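Local atomic coordinates of 4-hydroxy-3-methylbut-2-enyl diphosphate reductase (Aquifex aeolicus, PDB entry 3DNF), a protein that reduces (E)-4-hydroxy-3-methylbut-2-enyl diphosphate to isopentenyl and dimethylallyl diphosphate with an iron-sulfur cluster, the last step of the non-mevalonate route to isoprenoids. Residues Ile214-Lys219 with Glu272-Arg277; Asn237-Glu242 with Pro249-Gly254. One frame throughout, in Å; residues are numbered along the deposited sequence.

Contact 1: residues Ile214-Lys219 with Glu272-Arg277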
loop_
_atom_site.group_PDB
_atom_site.type_symbol
_atom_site.label_atom_id
_atom_site.label_comp_id
_atom_site.label_asym_id
_atom_site.label_seq_id
_atom_site.Cartn_x
_atom_site.Cartn_y
_atom_site.Cartn_z
ATOM N N ILE B 214 20.225 11.425 -29.255
ATOM C CA ILE B 214 20.241 10.092 -29.870
ATOM C C ILE B 214 19.914 9.019 -28.833
ATOM O O ILE B 214 20.585 8.919 -27.805
ATOM C CB ILE B 214 21.617 9.759 -30.530
ATOM C CG1 ILE B 214 22.051 10.854 -31.521
ATOM C CG2 ILE B 214 21.594 8.358 -31.181
ATOM C CD1 ILE B 214 21.064 11.148 -32.678
ATOM N N ILE B 215 18.880 8.228 -29.112
ATOM C CA ILE B 215 18.460 7.124 -28.247
ATOM C C ILE B 215 18.699 5.806 -28.989
ATOM O O ILE B 215 18.143 5.576 -30.074
ATOM C CB ILE B 215 16.961 7.265 -27.804
ATOM C CG1 ILE B 215 16.710 8.578 -27.019
ATOM C CG2 ILE B 215 16.477 6.018 -27.057
ATOM C CD1 ILE B 215 17.549 8.777 -25.751
ATOM N N ILE B 216 19.550 4.955 -28.418
ATOM C CA ILE B 216 19.937 3.707 -29.071
ATOM C C ILE B 216 19.205 2.506 -28.437
ATOM O O ILE B 216 19.000 2.457 -27.220
ATOM C CB ILE B 216 21.477 3.490 -29.031
ATOM C CG1 ILE B 216 22.219 4.716 -29.548
ATOM C CG2 ILE B 216 21.876 2.255 -29.861
ATOM C CD1 ILE B 216 23.642 4.810 -29.027
ATOM N N GLY B 217 18.800 1.551 -29.276
ATOM C CA GLY B 217 18.180 0.325 -28.794
ATOM C C GLY B 217 17.325 -0.358 -29.830
ATOM O O GLY B 217 16.932 0.256 -30.832
ATOM N N GLY B 218 17.025 -1.634 -29.597
ATOM C CA GLY B 218 16.139 -2.378 -30.493
ATOM C C GLY B 218 14.756 -1.756 -30.453
ATOM O O GLY B 218 14.342 -1.259 -29.403
ATOM N N LYS B 219 14.058 -1.771 -31.594
ATOM C CA LYS B 219 12.701 -1.207 -31.727
ATOM C C LYS B 219 11.679 -1.915 -30.839
ATOM O O LYS B 219 10.748 -1.291 -30.332
ATOM C CB LYS B 219 12.200 -1.280 -33.178
ATOM C CG LYS B 219 13.034 -0.527 -34.201
ATOM C CD LYS B 219 12.560 -0.817 -35.631
ATOM C CE LYS B 219 13.522 -0.188 -36.630
ATOM N NZ LYS B 219 13.205 -0.502 -38.043
ATOM N N GLU B 272 29.636 3.292 -28.339
ATOM C CA GLU B 272 30.895 3.836 -28.875
ATOM C C GLU B 272 30.904 3.907 -30.395
ATOM O O GLU B 272 31.461 4.849 -30.969
ATOM C CB GLU B 272 32.106 3.042 -28.369
ATOM C CG GLU B 272 32.300 3.091 -26.845
ATOM C CD GLU B 272 32.362 4.518 -26.292
ATOM O OE1 GLU B 272 33.105 5.340 -26.858
ATOM O OE2 GLU B 272 31.656 4.809 -25.297
ATOM N N GLN B 273 30.292 2.914 -31.040
ATOM C CA GLN B 273 30.135 2.902 -32.492
ATOM C C GLN B 273 29.346 4.121 -32.949
ATOM O O GLN B 273 29.706 4.772 -33.929
ATOM C CB GLN B 273 29.427 1.632 -32.957
ATOM C CG GLN B 273 30.316 0.402 -33.009
ATOM C CD GLN B 273 29.723 -0.728 -33.827
ATOM O OE1 GLN B 273 30.436 -1.648 -34.219
ATOM N NE2 GLN B 273 28.415 -0.673 -34.083
ATOM N N VAL B 274 28.272 4.420 -32.220
ATOM C CA VAL B 274 27.436 5.584 -32.490
ATOM C C VAL B 274 28.193 6.905 -32.242
ATOM O O VAL B 274 28.183 7.804 -33.094
ATOM C CB VAL B 274 26.111 5.508 -31.691
ATOM C CG1 VAL B 274 25.338 6.843 -31.751
ATOM C CG2 VAL B 274 25.260 4.360 -32.221
ATOM N N LYS B 275 28.865 6.992 -31.092
ATOM C CA LYS B 275 29.644 8.169 -30.717
ATOM C C LYS B 275 30.701 8.523 -31.762
ATOM O O LYS B 275 30.805 9.680 -32.167
ATOM C CB LYS B 275 30.293 7.982 -29.338
ATOM C CG LYS B 275 31.214 9.119 -28.897
ATOM C CD LYS B 275 31.730 8.875 -27.496
ATOM C CE LYS B 275 32.685 9.966 -27.086
ATOM N NZ LYS B 275 32.501 10.265 -25.643
ATOM N N SER B 276 31.486 7.544 -32.201
ATOM C CA SER B 276 32.560 7.865 -33.141
ATOM C C SER B 276 32.088 8.033 -34.589
ATOM O O SER B 276 32.809 8.597 -35.413
ATOM C CB SER B 276 33.744 6.899 -33.022
ATOM O OG SER B 276 33.317 5.570 -32.854
ATOM N N ARG B 277 30.880 7.562 -34.893
ATOM C CA ARG B 277 30.261 7.867 -36.189
ATOM C C ARG B 277 29.758 9.310 -36.183
ATOM O O ARG B 277 29.872 10.012 -37.190
ATOM C CB ARG B 277 29.162 6.843 -36.556
ATOM C CG ARG B 277 28.221 7.198 -37.737
ATOM C CD ARG B 277 28.857 8.010 -38.875
ATOM N NE ARG B 277 29.263 7.217 -40.029
ATOM C CZ ARG B 277 29.367 7.695 -41.266
ATOM N NH1 ARG B 277 29.092 8.970 -41.526
ATOM N NH2 ARG B 277 29.745 6.891 -42.252
#

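Contact 2: residues Asn237-Glu242 with Pro249-Gly254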
loop_
_atom_site.group_PDB
_atom_site.type_symbol
_atom_site.label_atom_id
_atom_site.label_comp_id
_atom_site.label_asym_id
_atom_site.label_seq_id
_atom_site.Cartn_x
_atom_site.Cartn_y
_atom_site.Cartn_z
ATOM N N ASN B 237 14.440 17.119 -31.513
ATOM C CA ASN B 237 15.540 16.520 -32.265
ATOM C C ASN B 237 16.055 15.248 -31.612
ATOM O O ASN B 237 17.266 15.008 -31.554
ATOM C CB ASN B 237 16.662 17.541 -32.464
ATOM C CG ASN B 237 16.183 18.798 -33.155
ATOM O OD1 ASN B 237 15.585 18.698 -34.260
ATOM N ND2 ASN B 237 16.399 19.894 -32.597
ATOM N N THR B 238 15.110 14.442 -31.108
ATOM C CA THR B 238 15.436 13.121 -30.608
ATOM C C THR B 238 15.203 12.133 -31.770
ATOM O O THR B 238 14.178 12.179 -32.465
ATOM C CB THR B 238 14.579 12.717 -29.386
ATOM O OG1 THR B 238 14.790 13.659 -28.323
ATOM C CG2 THR B 238 14.944 11.287 -28.895
ATOM N N TYR B 239 16.174 11.230 -31.976
ATOM C CA TYR B 239 16.060 10.222 -33.006
ATOM C C TYR B 239 16.368 8.913 -32.348
ATOM O O TYR B 239 17.349 8.804 -31.611
ATOM C CB TYR B 239 17.034 10.509 -34.147
ATOM C CG TYR B 239 16.815 11.873 -34.782
ATOM C CD1 TYR B 239 17.550 12.984 -34.364
ATOM C CD2 TYR B 239 15.855 12.057 -35.781
ATOM C CE1 TYR B 239 17.343 14.242 -34.929
ATOM C CE2 TYR B 239 15.642 13.306 -36.356
ATOM C CZ TYR B 239 16.390 14.397 -35.927
ATOM O OH TYR B 239 16.181 15.639 -36.498
ATOM N N HIS B 240 15.507 7.932 -32.577
ATOM C CA HIS B 240 15.785 6.586 -32.099
ATOM C C HIS B 240 16.473 5.764 -33.195
ATOM O O HIS B 240 16.051 5.794 -34.352
ATOM C CB HIS B 240 14.498 5.907 -31.615
ATOM C CG HIS B 240 14.649 4.434 -31.414
ATOM N ND1 HIS B 240 14.147 3.509 -32.304
ATOM C CD2 HIS B 240 15.293 3.725 -30.457
ATOM C CE1 HIS B 240 14.457 2.293 -31.892
ATOM N NE2 HIS B 240 15.150 2.398 -30.775
ATOM N N ILE B 241 17.547 5.052 -32.842
ATOM C CA ILE B 241 18.284 4.225 -33.812
ATOM C C ILE B 241 18.723 2.882 -33.208
ATOM O O ILE B 241 18.922 2.784 -32.000
ATOM C CB ILE B 241 19.528 4.956 -34.405
ATOM C CG1 ILE B 241 20.523 5.336 -33.305
ATOM C CG2 ILE B 241 19.122 6.198 -35.205
ATOM C CD1 ILE B 241 21.935 5.564 -33.809
ATOM N N GLU B 242 18.863 1.867 -34.063
ATOM C CA GLU B 242 19.359 0.548 -33.653
ATOM C C GLU B 242 20.852 0.381 -33.964
ATOM O O GLU B 242 21.557 -0.377 -33.286
ATOM C CB GLU B 242 18.557 -0.556 -34.338
ATOM C CG GLU B 242 17.187 -0.788 -33.737
ATOM C CD GLU B 242 16.436 -1.921 -34.412
ATOM O OE1 GLU B 242 16.613 -2.114 -35.638
ATOM O OE2 GLU B 242 15.657 -2.614 -33.719
ATOM N N PRO B 249 23.602 12.222 -41.597
ATOM C CA PRO B 249 24.465 13.407 -41.513
ATOM C C PRO B 249 23.646 14.689 -41.371
ATOM O O PRO B 249 24.102 15.653 -40.748
ATOM C CB PRO B 249 25.204 13.397 -42.855
ATOM C CG PRO B 249 25.228 11.963 -43.252
ATOM C CD PRO B 249 23.925 11.391 -42.774
ATOM N N GLU B 250 22.436 14.667 -41.932
ATOM C CA GLU B 250 21.510 15.800 -41.923
ATOM C C GLU B 250 21.209 16.306 -40.511
ATOM O O GLU B 250 21.133 17.520 -40.285
ATOM C CB GLU B 250 20.207 15.406 -42.627
ATOM C CG GLU B 250 19.235 16.560 -42.852
ATOM C CD GLU B 250 18.002 16.149 -43.635
ATOM O OE1 GLU B 250 17.553 16.948 -44.494
ATOM O OE2 GLU B 250 17.485 15.032 -43.396
ATOM N N TRP B 251 21.049 15.366 -39.572
ATOM C CA TRP B 251 20.665 15.682 -38.194
ATOM C C TRP B 251 21.711 16.505 -37.436
ATOM O O TRP B 251 21.361 17.204 -36.452
ATOM C CB TRP B 251 20.376 14.408 -37.386
ATOM C CG TRP B 251 19.366 13.436 -37.967
ATOM C CD1 TRP B 251 18.403 13.695 -38.903
ATOM C CD2 TRP B 251 19.204 12.053 -37.598
ATOM N NE1 TRP B 251 17.672 12.557 -39.157
ATOM C CE2 TRP B 251 18.139 11.536 -38.372
ATOM C CE3 TRP B 251 19.865 11.198 -36.696
ATOM C CZ2 TRP B 251 17.716 10.203 -38.271
ATOM C CZ3 TRP B 251 19.443 9.872 -36.598
ATOM C CH2 TRP B 251 18.379 9.391 -37.381
ATOM N N PHE B 252 22.988 16.422 -37.890
ATOM C CA PHE B 252 24.090 17.062 -37.166
ATOM C C PHE B 252 24.618 18.351 -37.802
ATOM O O PHE B 252 25.766 18.756 -37.566
ATOM C CB PHE B 252 25.210 16.053 -36.940
ATOM C CG PHE B 252 24.735 14.788 -36.304
ATOM C CD1 PHE B 252 24.496 13.655 -37.077
ATOM C CD2 PHE B 252 24.481 14.739 -34.936
ATOM C CE1 PHE B 252 24.036 12.484 -36.489
ATOM C CE2 PHE B 252 24.024 13.575 -34.341
ATOM C CZ PHE B 252 23.799 12.445 -35.119
ATOM N N ARG B 253 23.770 19.003 -38.592
ATOM C CA ARG B 253 24.134 20.300 -39.145
ATOM C C ARG B 253 23.989 21.373 -38.060
ATOM O O ARG B 253 22.874 21.443 -37.355
ATOM C CB ARG B 253 23.259 20.641 -40.355
ATOM C CG ARG B 253 23.366 19.657 -41.513
ATOM C CD ARG B 253 22.418 20.044 -42.634
ATOM N NE ARG B 253 22.154 18.919 -43.530
ATOM C CZ ARG B 253 21.271 18.937 -44.528
ATOM N NH1 ARG B 253 20.548 20.025 -44.774
ATOM N NH2 ARG B 253 21.108 17.861 -45.287
ATOM N N GLY B 254 25.124 22.186 -37.915
ATOM C CA GLY B 254 25.128 23.354 -37.020
ATOM C C GLY B 254 24.872 23.031 -35.553
ATOM O O GLY B 254 24.297 23.838 -34.821
#

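Contact 1: residues Ile214-Lys219 with Glu272-Arg277
Val274 points its two methyl groups from helix 268-281 at the strand ending in Ile216 and, through CB and both methyls, makes every contact on the helix side. The tight end is at Ile216, whose CD1 meets Val274 CG2 at 3.6 Å. The two side chains reach for each other tip to tip, and the same CD1 also comes within 3.7 Å of Val274 CB and 3.8 Å of Val274 CG1, so that one methyl seats itself against the fork of the valine. An extended chi2 of 156° carries CD1 out to the helix, away from the strand backbone. Two residues earlier the fit is slacker: Ile214 passes Val274 at a slant and touches it with its branch methyl alone, CG2 lying 4.1 Å from Val274 CG1. Both isoleucines leave the same face of the strand, while Ile215 between them turns to the other face of the sheet. At the level of Ile216 and Val274 the backbones stand 8.5 Å apart, CA to CA, a distance bridged by the two side chains. Ile241, Leu247, Ile260 and Phe252 extend this buried layer around the three residues. The other side of the helix is different in character. There Glu272 and Ser276 are exposed, and the seryl OG donates to Glu272 O at 2.7 Å, tilted 27° from the carbonyl plane; the amide of Ser276 reaches the same oxygen from the opposite face. Arg277, only partly exposed, forms a salt bridge with Glu280. Such a division, aliphatic toward the strands and polar toward solvent, is that of an amphipathic helix covering one face of the parallel sheet in an open alpha/beta domain, here one lobe of the trilobal IspH fold.

Contact 2: residues Asn237-Glu242 with Pro249-Gly254
Tyr239 lays its phenol ring flat over the indole of Trp251, with its centroid 3.6 Å from that of the five-membered ring and the two planes only 5° apart. The overlap is a face-to-face stack, in which Tyr239 CD2 sits 3.5 Å from Trp251 CE2. Although the rings are nearly parallel, the side chains run obliquely across one another, so the phenol covers the pyrrole part and the shared bond of the indole, while the six-membered ring extends back toward the strand. There Tyr239 CB joins in, making a CH-pi contact 3.8 Å from the centroid of that six-membered ring and 23° off its normal. The phenol and its CB together cover much of this indole face. With CG anti to the carbonyl carbon (chi1 -54°), the indole of Trp251 is brought over the Tyr239 ring. Ile241 approaches from another direction: its CG2 lies in the plane of the indole, 3.9 Å from Trp251 CH2, and packs against the CH2-CZ3 edge. Without the indole, as with an alanine here, the Tyr239 ring would probably lose its stacking partner and a gap would open beside Ile241 CG2. Behind the tryptophan, Phe252, just after the 3-10 turn of residues 249-251, is buried against Leu247 and against Ile278 and Ile281 of helix 268-281. Strand 238-241 is one of the two outermost of its sheet within the chain, and the turn folds back beside it. Neither a salt bridge nor a hydrogen bond links the segments, so the attraction probably comes from dispersion, ring stacking and the burial of apolar surface.

Overall arrangement
Contacts 1 and 2 lie in the same lobe, with centres 11 Å apart, and share one parallel sheet in which strands 212-216 and 238-241 are neighbours. The strands are joined directly by Ile241 N and Ile215 O, 2.9 Å apart, and beyond them Lys219 N lies 2.8 Å from Glu242 OE2. Ile241 belongs to both packing layers, since it also touches Val274 and Ile214. Contact 1 is the nearer to the predicted substrate site: the side chain of Ile216 is about 9 Å from that of Ser265 and about 10 Å from that of Ser221. Contact 2, away from the annotated sites, packs against strand 238-241, one edge of the sheet.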